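Local coordinates for 5-Carboxyvanillate Decarboxylase (PDB 4QRN), which probably removes a carboxyl group from 5-carboxyvanillate, working as a manganese-dependent decarboxylase of the amidohydrolase superfamily, at residues Phe174-Gly185 and Gln205-Pro215; Tyr254-Gly265 and Ser304-Val313. All blocks are in the same frame, centred on the assembly; numbering follows the deposited sequence.

Interaction 1 and interaction 2 are two pairings in one parallel sheet, their centres about 12 Å apart. Strands 207-209 and 259-261 are neighbours in it and join the two contacts directly: M260 N lies 2.8 Å from L207 O, and I209 N lies 2.9 Å from M260 O, both probable hydrogen bonds. At the C-terminal ends of the strands the contacts converge on the bound nitrobenzoate. Interaction 1 supplies H210, a manganese ligand, and interaction 2 supplies H263, which reaches the ligand's nitro group. P211, next to H210, packs on the H263 ring, with P211 CG 3.5 Å from H263 CE1, a direct contact between the two segments beside the metal site.

Interaction 1 of 2, residues Phe174-Gly185 and Gln205-Pro215; sequences FKGIQINSHTQG and QPLYIHPATSP. With MN (manganese (II) ion), chain E; 1DF (4-hydroxy-3-methoxy-5-nitrobenzoic acid), chain F.
The amide of Q178 comes up against the root of the H210 imidazole, CD of Q178 3.3 Å from CB of H210, with the two planes only 22° apart. Q178 NE2 donates to N180 OD1 (2.9 Å), which limits how the amide can turn. H210 itself carries CG anti to its backbone N (chi1 -174°), and from there NE2 reaches the manganese at 2.2 Å. ND1 gives its proton to a lone pair of P211 O, fixing the ring's rotation and leaving NE2 for the metal; E41, D336, a water and two oxygens of the nitrobenzoate complete the site.

Further along, H182 meets one partner at its edge and another over a face. Its NE2 donates in the ring plane to T213 O (2.8 Å), while P215 CD sits over one face, 3.9 Å from the ring centroid, as a CH-pi contact. ND1 accepts from the backbone N of G185. At the other end Q205 NE2 holds F174 O (2.9 Å).

Between these ends strands 177-179 and 207-209 run parallel, and L207 CD1 touches both I177 CG1 (3.8 Å) and I179 CG1 (3.7 Å). These three side chains pack on helix 194-203, the crossover helix of this beta-alpha-beta unit. Y208, on the other sheet face, bonds to E41; beyond it strand 259-261 continues the sheet, and helix 233-248 packs against I209 and P211.

Interaction 2 of 2, residues Tyr254-Gly265 and Ser304-Val313; sequences YPSLQIMVGHMG and SNVLVTNSGV. With 1DF (4-hydroxy-3-methoxy-5-nitrobenzoic acid), chain F.
H263, M264 and G265 all take positive phi, a left-handed turn straight after strand 259-261, and segment 304-313 holds it from the side: M264 N donates to T309 O (2.9 Å) and H263 N to S311 OG (2.9 Å). The same hydroxyl stands 3.1 Å above one face of the H263 ring, toward its rim, and is also bonded to E41. H263 ND1 is tied to E266, while NE2 is hydrogen-bonded to D336 and makes a weak bond to the nitro oxygen O11 of the ligand, NE2 to O11 2.9 Å. M264 bends twice, bringing SD to 3.6 Å from N310 CB and also against CG1 of V313, while its carbonyl bonds to Y270 of the second subunit.

Strands 259-261 and 306-309 are adjacent parallel strands of the (beta/alpha)8 barrel fold of the amidohydrolase superfamily, whose strand C-termini carry the active site. Four backbone bonds alternate along them, from I259 N to N305 O up to T309 N to V261 O; M260 CG rests on L307 CB.

At the opposite end N305 leaves helix 298-304 and turns its amide to the Y254-L257 turn, with both acceptor oxygens close to the amide plane. ND2 donates almost straight (176°) to L257 O at 2.8 Å; its second bond, to P255 O (2.9 Å), is more bent and comes from above that carbonyl's plane. A leucine here would probably leave both carbonyls without this donor and the turn less firmly tied to segment 304-313. Alongside, Q258 NE2 donates to a lone pair of S304 O (3.1 Å), and its OE1 is bonded to R330.

Interaction 1 of 2, residues Phe174-Gly185 and Gln205-Pro215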
loop_
_atom_site.group_PDB
_atom_site.type_symbol
_atom_site.label_atom_id
_atom_site.label_comp_id
_atom_site.label_asym_id
_atom_site.label_seq_id
_atom_site.Cartn_x
_atom_site.Cartn_y
_atom_site.Cartn_z
ATOM N N PHE A 174 8.669 -3.038 31.019
ATOM C CA PHE A 174 8.387 -3.027 29.596
ATOM C C PHE A 174 9.257 -2.010 28.883
ATOM O O PHE A 174 9.766 -1.056 29.486
ATOM C CB PHE A 174 6.926 -2.696 29.346
ATOM C CG PHE A 174 5.943 -3.750 29.813
ATOM C CD1 PHE A 174 6.333 -5.040 30.181
ATOM C CD2 PHE A 174 4.599 -3.429 29.848
ATOM C CE1 PHE A 174 5.392 -5.983 30.567
ATOM C CE2 PHE A 174 3.644 -4.369 30.235
ATOM C CZ PHE A 174 4.050 -5.648 30.611
ATOM N N LYS A 175 9.404 -2.207 27.574
ATOM C CA LYS A 175 10.326 -1.404 26.760
ATOM C C LYS A 175 9.614 -0.410 25.860
ATOM O O LYS A 175 10.255 0.381 25.172
ATOM C CB LYS A 175 11.231 -2.340 25.955
ATOM C CG LYS A 175 12.106 -3.205 26.845
ATOM C CD LYS A 175 13.041 -2.406 27.736
ATOM C CE LYS A 175 13.979 -3.324 28.492
ATOM N NZ LYS A 175 14.968 -2.523 29.249
ATOM N N GLY A 176 8.285 -0.392 25.895
ATOM C CA GLY A 176 7.487 0.511 25.078
ATOM C C GLY A 176 6.084 -0.030 25.064
ATOM O O GLY A 176 5.731 -0.854 25.919
ATOM N N ILE A 177 5.285 0.438 24.105
ATOM C CA ILE A 177 3.909 -0.022 23.968
ATOM C C ILE A 177 3.636 -0.309 22.491
ATOM O O ILE A 177 4.249 0.270 21.584
ATOM C CB ILE A 177 2.811 0.943 24.528
ATOM C CG1 ILE A 177 2.832 2.290 23.780
ATOM C CG2 ILE A 177 2.964 1.095 26.050
ATOM C CD1 ILE A 177 1.612 3.125 24.014
ATOM N N GLN A 178 2.683 -1.222 22.295
ATOM C CA GLN A 178 2.121 -1.472 20.973
ATOM C C GLN A 178 0.690 -0.979 20.952
ATOM O O GLN A 178 -0.106 -1.344 21.817
ATOM C CB GLN A 178 2.155 -2.977 20.662
ATOM C CG GLN A 178 1.462 -3.306 19.329
ATOM C CD GLN A 178 1.630 -4.754 18.959
ATOM O OE1 GLN A 178 2.740 -5.195 18.652
ATOM N NE2 GLN A 178 0.530 -5.513 18.989
ATOM N N ILE A 179 0.358 -0.149 19.956
ATOM C CA ILE A 179 -1.020 0.245 19.705
ATOM C C ILE A 179 -1.404 -0.388 18.374
ATOM O O ILE A 179 -0.664 -0.303 17.384
ATOM C CB ILE A 179 -1.194 1.780 19.692
ATOM C CG1 ILE A 179 -0.943 2.327 21.106
ATOM C CG2 ILE A 179 -2.607 2.165 19.176
ATOM C CD1 ILE A 179 -1.084 3.847 21.234
ATOM N N ASN A 180 -2.557 -1.049 18.365
ATOM C CA ASN A 180 -3.052 -1.810 17.225
ATOM C C ASN A 180 -3.840 -0.902 16.314
ATOM O O ASN A 180 -5.055 -1.029 16.146
ATOM C CB ASN A 180 -3.858 -2.980 17.769
ATOM C CG ASN A 180 -3.046 -3.771 18.723
ATOM O OD1 ASN A 180 -2.054 -4.373 18.307
ATOM N ND2 ASN A 180 -3.401 -3.733 20.020
ATOM N N SER A 181 -3.130 0.071 15.759
ATOM C CA SER A 181 -3.647 1.063 14.843
ATOM C C SER A 181 -4.900 1.735 15.406
ATOM O O SER A 181 -4.848 2.193 16.546
ATOM C CB SER A 181 -3.767 0.505 13.421
ATOM O OG SER A 181 -3.719 1.575 12.515
ATOM N N HIS A 182 -5.961 1.917 14.612
ATOM C CA HIS A 182 -7.071 2.770 15.041
ATOM C C HIS A 182 -7.743 2.257 16.321
ATOM O O HIS A 182 -7.692 1.075 16.664
ATOM C CB HIS A 182 -8.136 2.885 13.926
ATOM C CG HIS A 182 -8.947 1.647 13.738
ATOM N ND1 HIS A 182 -10.176 1.457 14.341
ATOM C CD2 HIS A 182 -8.688 0.530 13.013
ATOM C CE1 HIS A 182 -10.634 0.261 13.994
ATOM N NE2 HIS A 182 -9.754 -0.317 13.183
ATOM N N THR A 183 -8.398 3.188 17.015
ATOM C CA THR A 183 -9.270 2.820 18.117
ATOM C C THR A 183 -10.672 3.248 17.745
ATOM O O THR A 183 -10.970 4.450 17.665
ATOM C CB THR A 183 -8.801 3.455 19.457
ATOM O OG1 THR A 183 -7.568 2.843 19.834
ATOM C CG2 THR A 183 -9.816 3.231 20.581
ATOM N N GLN A 184 -11.503 2.256 17.445
ATOM C CA GLN A 184 -12.906 2.515 17.102
ATOM C C GLN A 184 -13.027 3.578 16.001
ATOM O O GLN A 184 -13.887 4.459 16.044
ATOM C CB GLN A 184 -13.704 2.850 18.364
ATOM C CG GLN A 184 -13.736 1.636 19.275
ATOM C CD GLN A 184 -14.357 1.912 20.619
ATOM O OE1 GLN A 184 -15.436 2.489 20.698
ATOM N NE2 GLN A 184 -13.677 1.509 21.687
ATOM N N GLY A 185 -12.170 3.456 14.998
ATOM C CA GLY A 185 -12.242 4.308 13.830
ATOM C C GLY A 185 -11.548 5.654 13.964
ATOM O O GLY A 185 -11.602 6.465 13.026
ATOM N N GLN A 205 10.329 6.032 25.328
ATOM C CA GLN A 205 10.173 4.703 24.769
ATOM C C GLN A 205 9.498 4.777 23.412
ATOM O O GLN A 205 8.739 5.718 23.146
ATOM C CB GLN A 205 9.355 3.817 25.694
ATOM C CG GLN A 205 10.122 3.469 26.943
ATOM C CD GLN A 205 9.402 2.468 27.811
ATOM O OE1 GLN A 205 8.180 2.364 27.757
ATOM N NE2 GLN A 205 10.156 1.717 28.628
ATOM N N PRO A 206 9.739 3.763 22.578
ATOM C CA PRO A 206 9.101 3.730 21.261
ATOM C C PRO A 206 7.669 3.257 21.326
ATOM O O PRO A 206 7.265 2.483 22.211
ATOM C CB PRO A 206 9.944 2.700 20.503
ATOM C CG PRO A 206 10.423 1.769 21.602
ATOM C CD PRO A 206 10.700 2.658 22.762
ATOM N N LEU A 207 6.917 3.716 20.331
ATOM C CA LEU A 207 5.584 3.242 20.034
ATOM C C LEU A 207 5.656 2.312 18.845
ATOM O O LEU A 207 6.146 2.728 17.785
ATOM C CB LEU A 207 4.706 4.435 19.662
ATOM C CG LEU A 207 3.337 4.083 19.087
ATOM C CD1 LEU A 207 2.479 3.260 20.082
ATOM C CD2 LEU A 207 2.610 5.345 18.674
ATOM N N TYR A 208 5.161 1.082 18.971
ATOM C CA TYR A 208 5.010 0.190 17.816
ATOM C C TYR A 208 3.551 0.304 17.352
ATOM O O TYR A 208 2.632 -0.020 18.120
ATOM C CB TYR A 208 5.360 -1.243 18.240
ATOM C CG TYR A 208 5.760 -2.167 17.092
ATOM C CD1 TYR A 208 4.870 -2.524 16.082
ATOM C CD2 TYR A 208 7.047 -2.679 17.016
ATOM C CE1 TYR A 208 5.256 -3.370 15.036
ATOM C CE2 TYR A 208 7.430 -3.541 15.999
ATOM C CZ TYR A 208 6.530 -3.888 15.016
ATOM O OH TYR A 208 6.937 -4.734 14.009
ATOM N N ILE A 209 3.331 0.803 16.132
ATOM C CA ILE A 209 1.972 0.818 15.583
ATOM C C ILE A 209 1.830 -0.460 14.780
ATOM O O ILE A 209 2.394 -0.602 13.692
ATOM C CB ILE A 209 1.653 2.051 14.742
ATOM C CG1 ILE A 209 1.839 3.314 15.571
ATOM C CG2 ILE A 209 0.189 1.952 14.260
ATOM C CD1 ILE A 209 1.552 4.612 14.825
ATOM N N HIS A 210 1.124 -1.418 15.372
ATOM C CA HIS A 210 0.873 -2.713 14.768
ATOM C C HIS A 210 -0.437 -2.649 13.979
ATOM O O HIS A 210 -1.329 -1.872 14.328
ATOM C CB HIS A 210 0.731 -3.733 15.902
ATOM C CG HIS A 210 0.621 -5.147 15.427
ATOM N ND1 HIS A 210 -0.563 -5.698 15.003
ATOM C CD2 HIS A 210 1.563 -6.114 15.287
ATOM C CE1 HIS A 210 -0.335 -6.945 14.604
ATOM N NE2 HIS A 210 0.944 -7.233 14.790
ATOM N N PRO A 211 -0.610 -3.487 12.945
ATOM C CA PRO A 211 -1.868 -3.414 12.202
ATOM C C PRO A 211 -3.083 -3.834 13.014
ATOM O O PRO A 211 -3.036 -4.512 14.049
ATOM C CB PRO A 211 -1.660 -4.405 11.053
ATOM C CG PRO A 211 -0.182 -4.471 10.845
ATOM C CD PRO A 211 0.392 -4.331 12.258
ATOM N N ALA A 212 -4.218 -3.441 12.457
ATOM C CA ALA A 212 -5.530 -3.936 12.808
ATOM C C ALA A 212 -6.317 -3.978 11.522
ATOM O O ALA A 212 -5.960 -3.359 10.517
ATOM C CB ALA A 212 -6.218 -3.026 13.835
ATOM N N THR A 213 -7.434 -4.688 11.558
ATOM C CA THR A 213 -8.422 -4.529 10.519
ATOM C C THR A 213 -8.872 -3.066 10.428
ATOM O O THR A 213 -8.922 -2.350 11.430
ATOM C CB THR A 213 -9.657 -5.416 10.781
ATOM O OG1 THR A 213 -10.119 -5.257 12.134
ATOM C CG2 THR A 213 -9.329 -6.875 10.545
ATOM N N SER A 214 -9.215 -2.656 9.217
ATOM C CA SER A 214 -9.727 -1.324 8.989
ATOM C C SER A 214 -11.038 -1.125 9.738
ATOM O O SER A 214 -11.778 -2.085 9.978
ATOM C CB SER A 214 -10.000 -1.154 7.494
ATOM O OG SER A 214 -8.818 -1.245 6.713
ATOM N N PRO A 215 -11.356 0.122 10.083
ATOM C CA PRO A 215 -12.667 0.398 10.669
ATOM C C PRO A 215 -13.797 0.223 9.658
ATOM O O PRO A 215 -13.554 0.131 8.449
ATOM C CB PRO A 215 -12.535 1.844 11.153
ATOM C CG PRO A 215 -11.540 2.458 10.196
ATOM C CD PRO A 215 -10.566 1.349 9.875
HETATM MN MN MN E . 1.925 -9.073 14.001
HETATM C C1 1DF F . -2.135 -11.901 11.357
HETATM C CO1 1DF F . -0.920 -11.374 11.022
HETATM C CO2 1DF F . -2.763 -11.480 12.550
HETATM C CM1 1DF F . -0.324 -10.489 11.982
HETATM C CM2 1DF F . -2.087 -10.741 13.500
HETATM O OM 1DF F . -2.630 -10.349 14.690
HETATM C CZ 1DF F . -0.781 -10.324 13.287
HETATM C CC 1DF F . -2.855 -12.848 10.469
HETATM C CV 1DF F . -4.040 -10.510 14.848
HETATM O O1 1DF F . -2.143 -13.617 9.700
HETATM O O2 1DF F . -4.090 -12.880 10.513
HETATM O O3 1DF F . -0.060 -9.776 14.221
HETATM N N 1DF F . 0.711 -9.563 11.407
HETATM O O11 1DF F . 1.206 -8.678 12.047
HETATM O O22 1DF F . 0.929 -9.643 10.166
HETATM O O HOH W 1 -11.516 -2.892 12.758
HETATM O O HOH W 2 2.610 -9.617 16.010
#

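Interaction 2 of 2, residues Tyr254-Gly265 and Ser304-Val313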
loop_
_atom_site.group_PDB
_atom_site.type_symbol
_atom_site.label_atom_id
_atom_site.label_comp_id
_atom_site.label_asym_id
_atom_site.label_seq_id
_atom_site.Cartn_x
_atom_site.Cartn_y
_atom_site.Cartn_z
ATOM N N TYR A 254 7.217 16.310 18.684
ATOM C CA TYR A 254 7.947 15.402 19.569
ATOM C C TYR A 254 9.178 14.861 18.838
ATOM O O TYR A 254 9.175 13.726 18.359
ATOM C CB TYR A 254 7.036 14.243 20.006
ATOM C CG TYR A 254 5.832 14.722 20.779
ATOM C CD1 TYR A 254 5.994 15.368 22.006
ATOM C CD2 TYR A 254 4.545 14.575 20.278
ATOM C CE1 TYR A 254 4.909 15.828 22.715
ATOM C CE2 TYR A 254 3.450 15.038 20.988
ATOM C CZ TYR A 254 3.638 15.670 22.199
ATOM O OH TYR A 254 2.564 16.152 22.920
ATOM N N PRO A 255 10.246 15.664 18.741
ATOM C CA PRO A 255 11.389 15.256 17.912
ATOM C C PRO A 255 12.097 14.006 18.402
ATOM O O PRO A 255 12.756 13.351 17.592
ATOM C CB PRO A 255 12.327 16.476 17.980
ATOM C CG PRO A 255 11.450 17.599 18.364
ATOM C CD PRO A 255 10.359 17.055 19.195
ATOM N N SER A 256 11.984 13.664 19.680
ATOM C CA SER A 256 12.636 12.448 20.169
ATOM C C SER A 256 11.836 11.180 19.878
ATOM O O SER A 256 12.380 10.086 19.991
ATOM C CB SER A 256 12.900 12.528 21.669
ATOM O OG SER A 256 11.715 12.436 22.431
ATOM N N LEU A 257 10.560 11.321 19.542
ATOM C CA LEU A 257 9.693 10.145 19.444
ATOM C C LEU A 257 10.104 9.195 18.335
ATOM O O LEU A 257 10.325 9.625 17.200
ATOM C CB LEU A 257 8.266 10.623 19.202
ATOM C CG LEU A 257 7.196 9.550 19.038
ATOM C CD1 LEU A 257 6.956 8.829 20.350
ATOM C CD2 LEU A 257 5.916 10.191 18.516
ATOM N N GLN A 258 10.175 7.910 18.670
ATOM C CA GLN A 258 10.418 6.866 17.688
ATOM C C GLN A 258 9.143 6.044 17.531
ATOM O O GLN A 258 8.583 5.574 18.520
ATOM C CB GLN A 258 11.556 5.938 18.127
ATOM C CG GLN A 258 12.866 6.686 18.381
ATOM C CD GLN A 258 13.402 7.344 17.119
ATOM O OE1 GLN A 258 13.568 6.680 16.099
ATOM N NE2 GLN A 258 13.627 8.663 17.162
ATOM N N ILE A 259 8.708 5.877 16.277
ATOM C CA ILE A 259 7.597 4.991 15.951
ATOM C C ILE A 259 8.126 3.839 15.117
ATOM O O ILE A 259 8.793 4.045 14.097
ATOM C CB ILE A 259 6.439 5.707 15.231
ATOM C CG1 ILE A 259 5.883 6.818 16.131
ATOM C CG2 ILE A 259 5.355 4.663 14.847
ATOM C CD1 ILE A 259 4.699 7.603 15.525
ATOM N N MET A 260 7.824 2.621 15.571
ATOM C CA MET A 260 8.149 1.381 14.878
ATOM C C MET A 260 6.936 0.847 14.138
ATOM O O MET A 260 5.830 0.898 14.665
ATOM C CB MET A 260 8.579 0.335 15.915
ATOM C CG MET A 260 9.821 0.674 16.694
ATOM S SD MET A 260 10.023 -0.434 18.104
ATOM C CE MET A 260 11.653 0.030 18.624
ATOM N N VAL A 261 7.170 0.330 12.937
ATOM C CA VAL A 261 6.156 -0.433 12.219
ATOM C C VAL A 261 6.814 -1.672 11.631
ATOM O O VAL A 261 8.030 -1.714 11.392
ATOM C CB VAL A 261 5.458 0.372 11.110
ATOM C CG1 VAL A 261 4.573 1.467 11.697
ATOM C CG2 VAL A 261 6.479 0.951 10.141
ATOM N N GLY A 262 5.992 -2.686 11.427
ATOM C CA GLY A 262 6.411 -3.947 10.861
ATOM C C GLY A 262 6.218 -4.018 9.359
ATOM O O GLY A 262 6.042 -3.014 8.662
ATOM N N HIS A 263 6.316 -5.252 8.850
ATOM C CA HIS A 263 5.928 -5.562 7.480
ATOM C C HIS A 263 6.649 -4.649 6.500
ATOM O O HIS A 263 6.083 -4.182 5.514
ATOM C CB HIS A 263 4.390 -5.552 7.338
ATOM C CG HIS A 263 3.740 -6.214 8.509
ATOM N ND1 HIS A 263 3.162 -5.491 9.527
ATOM C CD2 HIS A 263 3.752 -7.510 8.923
ATOM C CE1 HIS A 263 2.787 -6.324 10.487
ATOM N NE2 HIS A 263 3.136 -7.552 10.147
ATOM N N MET A 264 7.951 -4.473 6.755
ATOM C CA MET A 264 8.823 -3.723 5.859
ATOM C C MET A 264 8.381 -2.278 5.683
ATOM O O MET A 264 8.687 -1.632 4.669
ATOM C CB MET A 264 8.986 -4.442 4.502
ATOM C CG MET A 264 10.425 -4.582 4.011
ATOM S SD MET A 264 11.369 -5.781 5.007
ATOM C CE MET A 264 12.265 -4.725 6.108
ATOM N N GLY A 265 7.751 -1.720 6.713
ATOM C CA GLY A 265 7.387 -0.306 6.684
ATOM C C GLY A 265 6.021 -0.033 6.084
ATOM O O GLY A 265 5.715 1.119 5.777
ATOM N N SER A 304 15.049 9.659 10.812
ATOM C CA SER A 304 15.285 10.115 12.190
ATOM C C SER A 304 14.272 9.636 13.219
ATOM O O SER A 304 14.608 9.628 14.409
ATOM C CB SER A 304 15.346 11.625 12.247
ATOM O OG SER A 304 14.156 12.203 11.789
ATOM N N ASN A 305 13.066 9.271 12.798
ATOM C CA ASN A 305 11.983 9.000 13.751
ATOM C C ASN A 305 11.204 7.726 13.510
ATOM O O ASN A 305 10.408 7.365 14.369
ATOM C CB ASN A 305 10.984 10.160 13.786
ATOM C CG ASN A 305 11.598 11.432 14.297
ATOM O OD1 ASN A 305 12.086 12.271 13.523
ATOM N ND2 ASN A 305 11.589 11.595 15.607
ATOM N N VAL A 306 11.405 7.038 12.393
ATOM C CA VAL A 306 10.679 5.806 12.108
ATOM C C VAL A 306 11.649 4.641 12.070
ATOM O O VAL A 306 12.787 4.775 11.630
ATOM C CB VAL A 306 9.893 5.928 10.786
ATOM C CG1 VAL A 306 9.135 4.634 10.467
ATOM C CG2 VAL A 306 8.928 7.118 10.870
ATOM N N LEU A 307 11.203 3.501 12.571
ATOM C CA LEU A 307 11.986 2.274 12.628
ATOM C C LEU A 307 11.117 1.167 12.031
ATOM O O LEU A 307 9.891 1.197 12.179
ATOM C CB LEU A 307 12.308 1.944 14.084
ATOM C CG LEU A 307 13.182 2.990 14.795
ATOM C CD1 LEU A 307 13.141 2.767 16.295
ATOM C CD2 LEU A 307 14.642 2.972 14.269
ATOM N N VAL A 308 11.746 0.215 11.352
ATOM C CA VAL A 308 10.998 -0.803 10.630
ATOM C C VAL A 308 11.476 -2.185 10.992
ATOM O O VAL A 308 12.676 -2.417 11.211
ATOM C CB VAL A 308 11.162 -0.576 9.105
ATOM C CG1 VAL A 308 10.779 -1.795 8.277
ATOM C CG2 VAL A 308 10.383 0.648 8.690
ATOM N N THR A 309 10.536 -3.118 11.050
ATOM C CA THR A 309 10.879 -4.532 11.149
ATOM C C THR A 309 10.437 -5.244 9.869
ATOM O O THR A 309 9.593 -4.757 9.128
ATOM C CB THR A 309 10.271 -5.233 12.375
ATOM O OG1 THR A 309 8.921 -5.642 12.073
ATOM C CG2 THR A 309 10.316 -4.354 13.621
ATOM N N ASN A 310 10.980 -6.446 9.656
ATOM C CA ASN A 310 10.593 -7.259 8.502
ATOM C C ASN A 310 9.531 -8.302 8.819
ATOM O O ASN A 310 9.463 -9.317 8.124
ATOM C CB ASN A 310 11.796 -7.962 7.864
ATOM C CG ASN A 310 12.175 -9.209 8.610
ATOM O OD1 ASN A 310 12.298 -9.180 9.828
ATOM N ND2 ASN A 310 12.378 -10.309 7.892
ATOM N N SER A 311 8.689 -8.085 9.831
ATOM C CA SER A 311 7.669 -9.083 10.120
ATOM C C SER A 311 6.892 -9.450 8.860
ATOM O O SER A 311 6.473 -8.577 8.109
ATOM C CB SER A 311 6.713 -8.602 11.211
ATOM O OG SER A 311 6.238 -7.307 10.881
ATOM N N GLY A 312 6.734 -10.750 8.613
ATOM C CA GLY A 312 6.008 -11.227 7.461
ATOM C C GLY A 312 6.702 -11.085 6.120
ATOM O O GLY A 312 6.112 -11.469 5.089
ATOM N N VAL A 313 7.925 -10.548 6.113
ATOM C CA VAL A 313 8.615 -10.225 4.868
ATOM C C VAL A 313 10.035 -10.783 4.968
ATOM O O VAL A 313 11.021 -10.054 5.165
ATOM C CB VAL A 313 8.585 -8.717 4.567
ATOM C CG1 VAL A 313 9.254 -8.446 3.214
ATOM C CG2 VAL A 313 7.141 -8.227 4.519
HETATM C C1 1DF F . -2.135 -11.901 11.357
HETATM C CO1 1DF F . -0.920 -11.374 11.022
HETATM C CO2 1DF F . -2.763 -11.480 12.550
HETATM C CM1 1DF F . -0.324 -10.489 11.982
HETATM C CM2 1DF F . -2.087 -10.741 13.500
HETATM O OM 1DF F . -2.630 -10.349 14.690
HETATM C CZ 1DF F . -0.781 -10.324 13.287
HETATM C CC 1DF F . -2.855 -12.848 10.469
HETATM C CV 1DF F . -4.040 -10.510 14.848
HETATM O O1 1DF F . -2.143 -13.617 9.700
HETATM O O2 1DF F . -4.090 -12.880 10.513
HETATM O O3 1DF F . -0.060 -9.776 14.221
HETATM N N 1DF F . 0.711 -9.563 11.407
HETATM O O11 1DF F . 1.206 -8.678 12.047
HETATM O O22 1DF F . 0.929 -9.643 10.166
HETATM O O HOH W 3 14.934 11.661 16.940
#